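Local atomic coordinates of putative major capsid protein (Cafeteriavirus-dependent mavirus, PDB entry 6G44), a protein that probably forms the icosahedral outer shell of the virophage particle, as a double jelly-roll major capsid protein that associates into trimers. Residues Asn113-Thr118 with Gly486-Asp491; Thr285-Thr290 with Leu479-Glu484; Phe119-Ala124 with Leu206-Thr211; Gln63-Leu68 with Met268-Trp273. All coordinates share one frame; numbering follows the deposited sequence.

Interaction 1. Residues Asn113-Thr118 with Gly486-Asp491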
loop_
_atom_site.group_PDB
_atom_site.type_symbol
_atom_site.label_atom_id
_atom_site.label_comp_id
_atom_site.label_asym_id
_atom_site.label_seq_id
_atom_site.Cartn_x
_atom_site.Cartn_y
_atom_site.Cartn_z
ATOM N N ASN C 113 -9.235 -35.848 5.265
ATOM C CA ASN C 113 -9.176 -37.114 4.537
ATOM C C ASN C 113 -9.558 -36.856 3.090
ATOM O O ASN C 113 -10.671 -36.390 2.804
ATOM C CB ASN C 113 -10.130 -38.109 5.201
ATOM C CG ASN C 113 -10.098 -39.490 4.567
ATOM O OD1 ASN C 113 -9.946 -39.639 3.365
ATOM N ND2 ASN C 113 -10.302 -40.512 5.394
ATOM N N MET C 114 -8.629 -37.111 2.192
ATOM C CA MET C 114 -8.902 -37.145 0.755
ATOM C C MET C 114 -8.657 -38.568 0.244
ATOM O O MET C 114 -7.527 -39.048 0.243
ATOM C CB MET C 114 -8.036 -36.123 0.021
ATOM C CG MET C 114 -8.393 -34.696 0.398
ATOM S SD MET C 114 -7.438 -33.545 -0.636
ATOM C CE MET C 114 -8.144 -31.976 -0.087
ATOM N N ASN C 115 -9.726 -39.194 -0.237
ATOM C CA ASN C 115 -9.640 -40.565 -0.819
ATOM C C ASN C 115 -8.878 -41.577 0.044
ATOM O O ASN C 115 -8.100 -42.407 -0.459
ATOM C CB ASN C 115 -9.124 -40.495 -2.258
ATOM C CG ASN C 115 -10.091 -39.769 -3.179
ATOM O OD1 ASN C 115 -11.256 -39.554 -2.819
ATOM N ND2 ASN C 115 -9.590 -39.298 -4.323
ATOM N N GLY C 116 -9.092 -41.483 1.347
ATOM C CA GLY C 116 -8.448 -42.367 2.298
ATOM C C GLY C 116 -7.119 -41.920 2.883
ATOM O O GLY C 116 -6.646 -42.544 3.826
ATOM N N LYS C 117 -6.476 -40.897 2.304
ATOM C CA LYS C 117 -5.224 -40.361 2.834
ATOM C C LYS C 117 -5.544 -39.282 3.835
ATOM O O LYS C 117 -6.293 -38.358 3.508
ATOM C CB LYS C 117 -4.375 -39.776 1.711
ATOM C CG LYS C 117 -3.187 -38.923 2.170
ATOM C CD LYS C 117 -2.163 -39.756 2.913
ATOM C CE LYS C 117 -0.937 -38.905 3.203
ATOM N NZ LYS C 117 0.062 -39.593 4.066
ATOM N N THR C 118 -5.026 -39.409 5.062
ATOM C CA THR C 118 -5.269 -38.388 6.071
ATOM C C THR C 118 -4.068 -37.457 6.217
ATOM O O THR C 118 -2.890 -37.852 6.086
ATOM C CB THR C 118 -5.623 -38.989 7.435
ATOM O OG1 THR C 118 -4.515 -39.760 7.901
ATOM C CG2 THR C 118 -6.873 -39.873 7.348
ATOM N N GLY C 486 -7.083 -41.903 -7.835
ATOM C CA GLY C 486 -7.678 -41.356 -6.627
ATOM C C GLY C 486 -6.725 -41.248 -5.457
ATOM O O GLY C 486 -6.962 -40.449 -4.553
ATOM N N THR C 487 -5.663 -42.048 -5.445
ATOM C CA THR C 487 -4.720 -42.056 -4.362
ATOM C C THR C 487 -4.101 -40.679 -4.149
ATOM O O THR C 487 -3.720 -40.005 -5.096
ATOM C CB THR C 487 -3.606 -43.090 -4.596
ATOM O OG1 THR C 487 -4.224 -44.382 -4.795
ATOM C CG2 THR C 487 -2.688 -43.174 -3.409
ATOM N N PHE C 488 -3.990 -40.321 -2.875
ATOM C CA PHE C 488 -3.143 -39.190 -2.456
ATOM C C PHE C 488 -1.990 -39.700 -1.593
ATOM O O PHE C 488 -2.143 -40.630 -0.802
ATOM C CB PHE C 488 -3.954 -38.162 -1.639
ATOM C CG PHE C 488 -4.865 -37.279 -2.456
ATOM C CD1 PHE C 488 -6.115 -37.710 -2.862
ATOM C CD2 PHE C 488 -4.467 -35.978 -2.790
ATOM C CE1 PHE C 488 -6.961 -36.890 -3.598
ATOM C CE2 PHE C 488 -5.314 -35.157 -3.527
ATOM C CZ PHE C 488 -6.556 -35.609 -3.938
ATOM N N MET C 489 -0.862 -39.007 -1.696
ATOM C CA MET C 489 0.344 -39.247 -0.892
ATOM C C MET C 489 0.923 -37.886 -0.568
ATOM O O MET C 489 0.663 -36.912 -1.268
ATOM C CB MET C 489 1.402 -40.064 -1.643
ATOM C CG MET C 489 0.991 -41.495 -1.973
ATOM S SD MET C 489 2.317 -42.335 -2.877
ATOM C CE MET C 489 3.600 -42.523 -1.642
ATOM N N ASP C 490 1.690 -37.804 0.503
ATOM C CA ASP C 490 2.535 -36.626 0.695
ATOM C C ASP C 490 3.916 -37.054 1.146
ATOM O O ASP C 490 4.082 -38.126 1.714
ATOM C CB ASP C 490 1.872 -35.570 1.599
ATOM C CG ASP C 490 1.790 -35.955 3.040
ATOM O OD1 ASP C 490 1.796 -37.151 3.376
ATOM O OD2 ASP C 490 1.745 -35.003 3.856
ATOM N N ASP C 491 4.922 -36.258 0.816
ATOM C CA ASP C 491 6.298 -36.586 1.176
ATOM C C ASP C 491 7.145 -35.331 1.164
ATOM O O ASP C 491 6.961 -34.444 0.327
ATOM C CB ASP C 491 6.935 -37.555 0.153
ATOM C CG ASP C 491 6.575 -38.994 0.385
ATOM O OD1 ASP C 491 6.858 -39.529 1.470
ATOM O OD2 ASP C 491 5.986 -39.577 -0.540
HETATM O O HOH W 1 -5.340 -42.148 -1.009
HETATM O O HOH W 2 1.857 -40.509 1.819
HETATM O O HOH W 3 -0.217 -37.004 5.929
#

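Interaction 2. Residues Thr285-Thr290 with Leu479-Glu484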
loop_
_atom_site.group_PDB
_atom_site.type_symbol
_atom_site.label_atom_id
_atom_site.label_comp_id
_atom_site.label_asym_id
_atom_site.label_seq_id
_atom_site.Cartn_x
_atom_site.Cartn_y
_atom_site.Cartn_z
ATOM N N THR C 285 -0.939 -37.114 -12.706
ATOM C CA THR C 285 -0.434 -36.842 -11.371
ATOM C C THR C 285 -0.282 -35.353 -11.156
ATOM O O THR C 285 0.500 -34.710 -11.857
ATOM C CB THR C 285 0.902 -37.560 -11.121
ATOM O OG1 THR C 285 0.697 -38.965 -11.284
ATOM C CG2 THR C 285 1.410 -37.324 -9.715
ATOM N N ILE C 286 -1.030 -34.823 -10.190
ATOM C CA ILE C 286 -1.031 -33.375 -9.892
ATOM C C ILE C 286 -0.262 -33.191 -8.588
ATOM O O ILE C 286 -0.451 -33.931 -7.629
ATOM C CB ILE C 286 -2.463 -32.803 -9.773
ATOM C CG1 ILE C 286 -3.272 -33.097 -11.051
ATOM C CG2 ILE C 286 -2.411 -31.298 -9.511
ATOM C CD1 ILE C 286 -4.757 -32.895 -10.899
ATOM N N ILE C 287 0.572 -32.159 -8.558
ATOM C CA ILE C 287 1.456 -31.856 -7.401
ATOM C C ILE C 287 0.972 -30.567 -6.699
ATOM O O ILE C 287 0.626 -29.581 -7.367
ATOM C CB ILE C 287 2.897 -31.670 -7.885
ATOM C CG1 ILE C 287 3.383 -32.961 -8.561
ATOM C CG2 ILE C 287 3.810 -31.273 -6.733
ATOM C CD1 ILE C 287 4.719 -32.873 -9.254
ATOM N N TYR C 288 0.893 -30.603 -5.365
ATOM C CA TYR C 288 0.470 -29.450 -4.523
ATOM C C TYR C 288 1.568 -29.148 -3.518
ATOM O O TYR C 288 2.108 -30.034 -2.876
ATOM C CB TYR C 288 -0.804 -29.760 -3.740
ATOM C CG TYR C 288 -1.971 -30.108 -4.626
ATOM C CD1 TYR C 288 -2.071 -31.382 -5.160
ATOM C CD2 TYR C 288 -2.955 -29.175 -4.943
ATOM C CE1 TYR C 288 -3.118 -31.709 -6.006
ATOM C CE2 TYR C 288 -4.007 -29.489 -5.798
ATOM C CZ TYR C 288 -4.057 -30.762 -6.330
ATOM O OH TYR C 288 -5.080 -31.103 -7.171
ATOM N N ASN C 289 1.860 -27.855 -3.375
ATOM C CA ASN C 289 2.798 -27.377 -2.367
ATOM C C ASN C 289 2.035 -27.329 -1.034
ATOM O O ASN C 289 1.025 -26.643 -0.915
ATOM C CB ASN C 289 3.282 -25.966 -2.770
ATOM C CG ASN C 289 4.555 -25.555 -2.061
ATOM O OD1 ASN C 289 4.990 -26.188 -1.142
ATOM N ND2 ASN C 289 5.200 -24.522 -2.580
ATOM N N THR C 290 2.482 -28.118 -0.060
ATOM C CA THR C 290 1.783 -28.284 1.213
ATOM C C THR C 290 2.805 -28.292 2.351
ATOM O O THR C 290 3.075 -29.335 2.942
ATOM C CB THR C 290 0.913 -29.576 1.221
ATOM O OG1 THR C 290 1.745 -30.695 0.919
ATOM C CG2 THR C 290 -0.190 -29.464 0.211
ATOM N N LEU C 479 5.387 -31.919 -0.336
ATOM C CA LEU C 479 4.463 -31.937 -1.465
ATOM C C LEU C 479 3.415 -33.003 -1.288
ATOM O O LEU C 479 3.701 -34.065 -0.736
ATOM C CB LEU C 479 5.183 -32.218 -2.754
ATOM C CG LEU C 479 6.247 -31.238 -3.219
ATOM C CD1 LEU C 479 6.752 -31.610 -4.613
ATOM C CD2 LEU C 479 5.845 -29.785 -3.147
ATOM N N THR C 480 2.208 -32.695 -1.752
ATOM C CA THR C 480 1.112 -33.656 -1.834
ATOM C C THR C 480 0.927 -34.025 -3.309
ATOM O O THR C 480 0.948 -33.174 -4.214
ATOM C CB THR C 480 -0.151 -33.051 -1.209
ATOM O OG1 THR C 480 0.092 -32.877 0.195
ATOM C CG2 THR C 480 -1.372 -33.977 -1.399
ATOM N N TYR C 481 0.740 -35.331 -3.552
ATOM C CA TYR C 481 0.603 -35.884 -4.901
ATOM C C TYR C 481 -0.777 -36.505 -5.053
ATOM O O TYR C 481 -1.207 -37.313 -4.214
ATOM C CB TYR C 481 1.662 -36.950 -5.163
ATOM C CG TYR C 481 3.069 -36.458 -4.992
ATOM C CD1 TYR C 481 3.680 -36.484 -3.747
ATOM C CD2 TYR C 481 3.775 -35.928 -6.065
ATOM C CE1 TYR C 481 4.974 -36.015 -3.581
ATOM C CE2 TYR C 481 5.055 -35.453 -5.898
ATOM C CZ TYR C 481 5.646 -35.502 -4.654
ATOM O OH TYR C 481 6.939 -35.031 -4.535
ATOM N N SER C 482 -1.467 -36.098 -6.111
ATOM C CA SER C 482 -2.789 -36.618 -6.452
ATOM C C SER C 482 -2.632 -37.503 -7.687
ATOM O O SER C 482 -2.363 -36.985 -8.764
ATOM C CB SER C 482 -3.728 -35.452 -6.754
ATOM O OG SER C 482 -4.975 -35.909 -7.285
ATOM N N PHE C 483 -2.825 -38.814 -7.514
ATOM C CA PHE C 483 -2.717 -39.765 -8.626
ATOM C C PHE C 483 -4.073 -39.972 -9.253
ATOM O O PHE C 483 -5.110 -39.832 -8.608
ATOM C CB PHE C 483 -2.147 -41.072 -8.137
ATOM C CG PHE C 483 -0.779 -40.931 -7.550
ATOM C CD1 PHE C 483 0.321 -40.926 -8.373
ATOM C CD2 PHE C 483 -0.602 -40.755 -6.190
ATOM C CE1 PHE C 483 1.609 -40.775 -7.862
ATOM C CE2 PHE C 483 0.673 -40.569 -5.662
ATOM C CZ PHE C 483 1.778 -40.602 -6.487
ATOM N N GLU C 484 -4.025 -40.353 -10.522
ATOM C CA GLU C 484 -5.228 -40.450 -11.322
ATOM C C GLU C 484 -6.249 -41.459 -10.805
ATOM O O GLU C 484 -7.454 -41.250 -10.933
ATOM C CB GLU C 484 -4.852 -40.819 -12.753
ATOM C CG GLU C 484 -6.034 -40.708 -13.667
ATOM C CD GLU C 484 -5.621 -40.739 -15.099
ATOM O OE1 GLU C 484 -5.223 -41.837 -15.561
ATOM O OE2 GLU C 484 -5.706 -39.675 -15.743
HETATM O O HOH W 4 -1.347 -40.951 -11.625
HETATM O O HOH W 5 -6.404 -33.482 -6.635
#

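Interaction 3. Residues Phe119-Ala124 with Leu206-Thr211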
loop_
_atom_site.group_PDB
_atom_site.type_symbol
_atom_site.label_atom_id
_atom_site.label_comp_id
_atom_site.label_asym_id
_atom_site.label_seq_id
_atom_site.Cartn_x
_atom_site.Cartn_y
_atom_site.Cartn_z
ATOM N N PHE C 119 -4.413 -36.199 6.459
ATOM C CA PHE C 119 -3.440 -35.124 6.695
ATOM C C PHE C 119 -3.786 -34.516 8.048
ATOM O O PHE C 119 -4.884 -34.016 8.221
ATOM C CB PHE C 119 -3.571 -34.040 5.624
ATOM C CG PHE C 119 -3.451 -34.523 4.197
ATOM C CD1 PHE C 119 -4.566 -34.954 3.494
ATOM C CD2 PHE C 119 -2.231 -34.442 3.523
ATOM C CE1 PHE C 119 -4.459 -35.363 2.170
ATOM C CE2 PHE C 119 -2.116 -34.844 2.190
ATOM C CZ PHE C 119 -3.236 -35.328 1.527
ATOM N N THR C 120 -2.870 -34.601 9.006
ATOM C CA THR C 120 -3.082 -34.032 10.330
ATOM C C THR C 120 -2.251 -32.763 10.469
ATOM O O THR C 120 -1.065 -32.786 10.233
ATOM C CB THR C 120 -2.692 -35.052 11.431
ATOM O OG1 THR C 120 -3.529 -36.219 11.280
ATOM C CG2 THR C 120 -2.904 -34.492 12.817
ATOM N N SER C 121 -2.902 -31.679 10.846
ATOM C CA SER C 121 -2.207 -30.404 11.034
ATOM C C SER C 121 -2.799 -29.631 12.184
ATOM O O SER C 121 -3.774 -30.046 12.806
ATOM C CB SER C 121 -2.209 -29.640 9.726
ATOM O OG SER C 121 -3.457 -29.165 9.443
ATOM N N TYR C 122 -2.194 -28.474 12.475
ATOM C CA TYR C 122 -2.474 -27.743 13.704
ATOM C C TYR C 122 -2.741 -26.275 13.362
ATOM O O TYR C 122 -1.810 -25.439 13.437
ATOM C CB TYR C 122 -1.278 -27.920 14.642
ATOM C CG TYR C 122 -1.010 -29.379 14.885
ATOM C CD1 TYR C 122 -1.759 -30.082 15.801
ATOM C CD2 TYR C 122 -0.051 -30.056 14.139
ATOM C CE1 TYR C 122 -1.553 -31.455 15.994
ATOM C CE2 TYR C 122 0.155 -31.419 14.314
ATOM C CZ TYR C 122 -0.593 -32.095 15.253
ATOM O OH TYR C 122 -0.354 -33.458 15.413
ATOM N N PRO C 123 -3.975 -25.956 12.962
ATOM C CA PRO C 123 -4.235 -24.613 12.415
ATOM C C PRO C 123 -3.898 -23.471 13.369
ATOM O O PRO C 123 -3.367 -22.437 12.919
ATOM C CB PRO C 123 -5.733 -24.675 12.105
ATOM C CG PRO C 123 -5.986 -26.121 11.776
ATOM C CD PRO C 123 -5.138 -26.867 12.761
ATOM N N ALA C 124 -4.222 -23.585 14.653
ATOM C CA ALA C 124 -3.968 -22.472 15.591
ATOM C C ALA C 124 -2.456 -22.227 15.679
ATOM O O ALA C 124 -2.016 -21.075 15.726
ATOM C CB ALA C 124 -4.547 -22.787 16.957
ATOM N N LEU C 206 -9.705 -22.135 5.725
ATOM C CA LEU C 206 -9.076 -23.087 6.639
ATOM C C LEU C 206 -7.595 -23.241 6.335
ATOM O O LEU C 206 -7.251 -23.542 5.187
ATOM C CB LEU C 206 -9.752 -24.451 6.497
ATOM C CG LEU C 206 -9.206 -25.582 7.367
ATOM C CD1 LEU C 206 -9.228 -25.272 8.845
ATOM C CD2 LEU C 206 -10.007 -26.857 7.082
ATOM N N VAL C 207 -6.734 -23.086 7.361
ATOM C CA VAL C 207 -5.291 -23.268 7.244
ATOM C C VAL C 207 -4.936 -24.640 7.798
ATOM O O VAL C 207 -4.675 -24.813 8.997
ATOM C CB VAL C 207 -4.553 -22.140 7.990
ATOM C CG1 VAL C 207 -3.046 -22.311 7.957
ATOM C CG2 VAL C 207 -4.966 -20.806 7.382
ATOM N N ALA C 208 -4.993 -25.634 6.919
ATOM C CA ALA C 208 -4.776 -27.048 7.313
ATOM C C ALA C 208 -4.323 -27.825 6.112
ATOM O O ALA C 208 -4.997 -27.786 5.092
ATOM C CB ALA C 208 -6.051 -27.642 7.885
ATOM N N ASN C 209 -3.219 -28.555 6.216
ATOM C CA ASN C 209 -2.753 -29.340 5.056
ATOM C C ASN C 209 -3.883 -30.269 4.526
ATOM O O ASN C 209 -4.582 -30.878 5.348
ATOM C CB ASN C 209 -1.541 -30.183 5.430
ATOM C CG ASN C 209 -0.314 -29.347 5.802
ATOM O OD1 ASN C 209 -0.398 -28.454 6.658
ATOM N ND2 ASN C 209 0.820 -29.644 5.186
ATOM N N PRO C 210 -4.109 -30.360 3.211
ATOM C CA PRO C 210 -3.332 -29.783 2.106
ATOM C C PRO C 210 -3.944 -28.516 1.492
ATOM O O PRO C 210 -3.672 -28.222 0.311
ATOM C CB PRO C 210 -3.371 -30.915 1.086
ATOM C CG PRO C 210 -4.781 -31.418 1.241
ATOM C CD PRO C 210 -5.112 -31.317 2.701
ATOM N N THR C 211 -4.717 -27.744 2.249
ATOM C CA THR C 211 -5.395 -26.587 1.654
ATOM C C THR C 211 -4.383 -25.587 1.135
ATOM O O THR C 211 -3.272 -25.444 1.632
ATOM C CB THR C 211 -6.378 -25.860 2.593
ATOM O OG1 THR C 211 -5.659 -25.171 3.617
ATOM C CG2 THR C 211 -7.433 -26.806 3.184
HETATM O O HOH W 6 -4.778 -31.106 8.050
#

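Interaction 4. Residues Gln63-Leu68 with Met268-Trp273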
loop_
_atom_site.group_PDB
_atom_site.type_symbol
_atom_site.label_atom_id
_atom_site.label_comp_id
_atom_site.label_asym_id
_atom_site.label_seq_id
_atom_site.Cartn_x
_atom_site.Cartn_y
_atom_site.Cartn_z
ATOM N N GLN C 63 -18.364 -35.164 3.034
ATOM C CA GLN C 63 -19.080 -34.838 1.811
ATOM C C GLN C 63 -18.236 -35.171 0.584
ATOM O O GLN C 63 -17.459 -34.347 0.093
ATOM C CB GLN C 63 -19.520 -33.368 1.793
ATOM C CG GLN C 63 -20.333 -33.012 0.554
ATOM C CD GLN C 63 -21.584 -33.861 0.482
ATOM O OE1 GLN C 63 -22.513 -33.659 1.266
ATOM N NE2 GLN C 63 -21.620 -34.819 -0.448
ATOM N N PRO C 64 -18.405 -36.381 0.034
ATOM C CA PRO C 64 -17.800 -36.655 -1.259
ATOM C C PRO C 64 -18.196 -35.595 -2.311
ATOM O O PRO C 64 -19.366 -35.172 -2.354
ATOM C CB PRO C 64 -18.375 -38.031 -1.610
ATOM C CG PRO C 64 -18.636 -38.660 -0.272
ATOM C CD PRO C 64 -19.202 -37.541 0.529
ATOM N N LEU C 65 -17.227 -35.215 -3.155
ATOM C CA LEU C 65 -17.448 -34.214 -4.187
ATOM C C LEU C 65 -16.804 -34.691 -5.462
ATOM O O LEU C 65 -15.649 -35.048 -5.504
ATOM C CB LEU C 65 -16.872 -32.846 -3.768
ATOM C CG LEU C 65 -17.570 -32.105 -2.632
ATOM C CD1 LEU C 65 -16.733 -30.874 -2.247
ATOM C CD2 LEU C 65 -18.989 -31.732 -2.934
ATOM N N GLY C 66 -17.593 -34.659 -6.514
ATOM C CA GLY C 66 -17.119 -35.087 -7.806
ATOM C C GLY C 66 -16.358 -34.000 -8.540
ATOM O O GLY C 66 -16.416 -32.812 -8.165
ATOM N N ASN C 67 -15.621 -34.426 -9.548
ATOM C CA ASN C 67 -14.986 -33.491 -10.487
ATOM C C ASN C 67 -14.046 -32.530 -9.707
ATOM O O ASN C 67 -13.295 -33.002 -8.865
ATOM C CB ASN C 67 -16.051 -32.832 -11.370
ATOM C CG ASN C 67 -16.782 -33.847 -12.204
ATOM O OD1 ASN C 67 -17.906 -34.290 -11.847
ATOM N ND2 ASN C 67 -16.130 -34.287 -13.250
ATOM N N LEU C 68 -14.076 -31.217 -9.975
ATOM C CA LEU C 68 -13.099 -30.314 -9.353
ATOM C C LEU C 68 -13.655 -29.603 -8.141
ATOM O O LEU C 68 -14.785 -29.148 -8.147
ATOM C CB LEU C 68 -12.603 -29.289 -10.362
ATOM C CG LEU C 68 -11.916 -29.871 -11.598
ATOM C CD1 LEU C 68 -11.395 -28.749 -12.505
ATOM C CD2 LEU C 68 -10.820 -30.865 -11.276
ATOM N N MET C 268 -18.906 -25.549 5.845
ATOM C CA MET C 268 -17.724 -25.507 4.969
ATOM C C MET C 268 -18.184 -25.092 3.603
ATOM O O MET C 268 -19.091 -25.710 3.050
ATOM C CB MET C 268 -17.001 -26.834 4.922
ATOM C CG MET C 268 -15.781 -26.803 4.012
ATOM S SD MET C 268 -14.639 -28.164 4.298
ATOM C CE MET C 268 -15.645 -29.542 3.772
ATOM N N LEU C 269 -17.585 -24.025 3.058
ATOM C CA LEU C 269 -17.975 -23.450 1.788
ATOM C C LEU C 269 -16.857 -23.651 0.795
ATOM O O LEU C 269 -15.702 -23.273 1.086
ATOM C CB LEU C 269 -18.259 -21.965 1.923
ATOM C CG LEU C 269 -19.613 -21.536 2.497
ATOM C CD1 LEU C 269 -19.971 -22.163 3.840
ATOM C CD2 LEU C 269 -19.723 -20.035 2.605
ATOM N N VAL C 270 -17.151 -24.260 -0.348
ATOM C CA VAL C 270 -16.133 -24.471 -1.361
ATOM C C VAL C 270 -16.755 -24.587 -2.744
ATOM O O VAL C 270 -17.841 -25.157 -2.901
ATOM C CB VAL C 270 -15.267 -25.731 -1.034
ATOM C CG1 VAL C 270 -16.090 -27.033 -1.143
ATOM C CG2 VAL C 270 -13.984 -25.784 -1.835
ATOM N N GLN C 271 -16.067 -24.060 -3.753
ATOM C CA GLN C 271 -16.489 -24.235 -5.119
ATOM C C GLN C 271 -16.363 -25.690 -5.572
ATOM O O GLN C 271 -15.501 -26.431 -5.136
ATOM C CB GLN C 271 -15.653 -23.314 -6.024
ATOM C CG GLN C 271 -15.990 -21.826 -5.871
ATOM C CD GLN C 271 -14.863 -20.936 -6.306
ATOM O OE1 GLN C 271 -13.781 -20.995 -5.733
ATOM N NE2 GLN C 271 -15.100 -20.090 -7.340
ATOM N N ASN C 272 -17.251 -26.077 -6.479
ATOM C CA ASN C 272 -17.234 -27.406 -7.066
ATOM C C ASN C 272 -17.763 -27.291 -8.491
ATOM O O ASN C 272 -18.771 -26.647 -8.704
ATOM C CB ASN C 272 -18.091 -28.383 -6.258
ATOM C CG ASN C 272 -18.074 -29.781 -6.855
ATOM O OD1 ASN C 272 -19.015 -30.175 -7.556
ATOM N ND2 ASN C 272 -17.020 -30.510 -6.643
ATOM N N TRP C 273 -17.056 -27.889 -9.449
ATOM C CA TRP C 273 -17.428 -27.694 -10.855
ATOM C C TRP C 273 -16.824 -28.754 -11.734
ATOM O O TRP C 273 -15.886 -29.452 -11.353
ATOM C CB TRP C 273 -17.045 -26.266 -11.332
ATOM C CG TRP C 273 -15.580 -26.052 -11.496
ATOM C CD1 TRP C 273 -14.898 -26.053 -12.676
ATOM C CD2 TRP C 273 -14.600 -25.809 -10.468
ATOM N NE1 TRP C 273 -13.562 -25.820 -12.453
ATOM C CE2 TRP C 273 -13.347 -25.687 -11.105
ATOM C CE3 TRP C 273 -14.659 -25.667 -9.071
ATOM C CZ2 TRP C 273 -12.164 -25.438 -10.396
ATOM C CZ3 TRP C 273 -13.469 -25.424 -8.370
ATOM C CH2 TRP C 273 -12.252 -25.332 -9.031
HETATM O O HOH W 7 -19.155 -32.658 -9.691
#

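Interaction 1. Residues Asn113-Thr118 with Gly486-Asp491
Met114 lies over one face of the Phe488 ring and the amide of Asn115 stands at its edge, where a tight hairpin closed by a type I' turn from Met114 to Lys117 meets strand 488-492, which pairs with strand 464-482 in a sheet of the C-terminal half of this double jelly-roll protein. Met114 CB sits 4.0 Å from the centroid of the Phe488 ring, a CH-pi contact. Its extended chain carries the sulfur along the same face, with Met114 SD 4.2 Å from the centroid of the Phe488 ring in a Met-aromatic contact. Asn115 ND2, close to the ring plane, is 3.6 Å from Phe488 CE1. The same nitrogen donates to Gly486 O (2.9 Å, 157° at the hydrogen) on a lone pair in the carbonyl plane. It also donates to Asn224 O, while OD1 accepts from Thr227 N, so three bonds fix the rotation of the amide. Gly116 N donates a hydrogen bond to Asn113 OD1, an Asx motif within the turn. Lys117 CB packs on Phe488 CB at 3.7 Å. With CG anti to the backbone N (chi1 168°) and a bend at chi2, the lysine runs over Phe488 O toward Asp490. Thr487 and Met489, which point away from the hairpin, pack against Asn6 of the second subunit. Lys117 NZ forms a salt bridge with Asp490 OD1 at 3.1 Å, on its syn side, and a water links NZ to Asp490 N.

Interaction 2. Residues Thr285-Thr290 with Leu479-Glu484
Tyr288 faces Thr480 in an antiparallel ladder between strands 286-305 and 464-482, part of a sheet in the C-terminal half of the double jelly-roll. The axes of the two short segments approach to 4.7 Å, and their directions differ by 156°. Followed outward, Tyr288 CB lies 4.2 Å from Thr480 CB, its partner in a hydrogen-bonded pair. CG is anti to the carbonyl carbon (chi1 -59°), which brings the ring edge over the neighbouring strand: Tyr288 CD1 is 3.6 Å from Thr480 O, which lies in the ring plane, and Tyr288 CE1 touches Ser482 CB at 3.9 Å. At the tip, OH is hydrogen-bonded to Pro221 O and accepts from a water that also donates to Ser482 OG, a hydroxyl hydrogen-bonded in addition to Arg223. Phe222 stacks on the tyrosine ring. The phenol is thus tied to the segment leading into strand 222-235, which belongs to the other large sheet.

The face bearing Ile287, Leu479 and Tyr481 is largely apolar. Ile287 CG2 meets Leu479 CD1 at 3.6 Å, and Ile287 CG1 runs alongside Tyr481, 3.9 Å from Tyr481 CD2. Leu11 of the second subunit packs on Ile287 and Leu479, and the third subunit adds Thr25 on Ile287 and Ile31 on Leu479, so this surface is buried in the trimer. Next to the Asn289-Leu479 pair, the side chains of Thr290 and Thr480 cross at about a right angle, and Thr290 OG1 and Thr480 OG1 share a hydrogen bond of 2.8 Å, with either able to be the donor.

Interaction 3. Residues Phe119-Ala124 with Leu206-Thr211
Phe119 and Ser121, on one side of strand 117-121, rest against the irregular segment 206-211. Phe119 has CG anti to the carbonyl carbon (chi1 -55°), which lays the ring against Pro210, the two side chains running at about a right angle to each other. Pro210 CD sits over one face, 4.0 Å from the centroid of the Phe119 ring and displaced toward the rim, a CH-pi contact. The peptide bond before Pro210 is cis, and Asn209 O approaches Phe119 CB to 3.3 Å. Ser121 holds its hydroxyl between the backbone N and the carbonyl carbon (chi1 72°). From there Ser121 OG receives a weak hydrogen bond from Asn209 N (3.3 Å, 130° at the hydrogen) and touches Ala208 CB at 3.4 Å. A water joins Ser121 OG to Asn209 O, at 2.7 Å from each, and reaches Phe119 O as well. Asn209 turns its ND2 to Pro291 O. Farther along, Pro123 CB lies 3.3 Å from Val207 O, a buried carbonyl for which the model holds no hydrogen-bond partner. Tyr122 occupies the N-cap of helix 123-130. The whole is a strand-to-helix junction packed on the long connection between strands 195-205 and 222-235, in the N-terminal half of the double jelly-roll.

Interaction 4. Residues Gln63-Leu68 with Met268-Trp273
Leu68 and Trp273 form an antiparallel hydrogen-bonded pair, with Leu68 N to Trp273 O and Trp273 N to Leu68 O both 2.9 Å. Among side chains, the polar link is Asn272: its CG, anti to the backbone N (chi1 -180°), swings the amide toward the corner that the other chain segment turns at Asn67. Asn272 ND2 donates to Gly66 O at 2.8 Å and 161°, nearly along the C=O axis, and is also hydrogen-bonded to Thr69 OG1. A water donating to Asn67 OD1 and Asn272 OD1 adds a solvent bridge.

The aromatic contact is a CH-pi one. Leu68 CB stands over the indole, 3.9 Å from the centroid of the six-membered ring of Trp273, and Leu68 CD1 reaches to 3.6 Å from Trp273 NE1. That nitrogen is hydrogen-bonded to Tyr21 of the third subunit, whose Trp23 packs on Leu68. Apolar packing continues where Leu65 CD1 and Val270 CG1 meet tip to tip at 4.0 Å.

Within the fold, the corner passes the chain from strand 58-66, paired with strand 222-235, to strand 68-69, which bridges 222-235 and 258-273; strand 43-45 lies alongside, its Gln43 against Leu65 and Asn272.

Interactions 1, 2 and 3 form a continuous cluster, whereas interaction 4 stands apart at about 6 to 7 Å between nearest atoms. Interactions 1 and 2, with centres about 9 Å apart, share a sheet: Met489 O lies 2.8 Å from Tyr481 N, a probable hydrogen bond between adjacent strands. Pro210 joins interaction 3 to both others, with Pro210 CG 3.7 Å from Met114 CE and Pro210 CB 3.6 Å from Thr290 CG2. Thr480 OG1, 3.6 Å from Phe119 CE2, adds another bridge across the two halves of the chain. Interactions 1 and 2 both touch the second subunit, and interactions 2 and 4 both touch the third, which ties this region to the trimer.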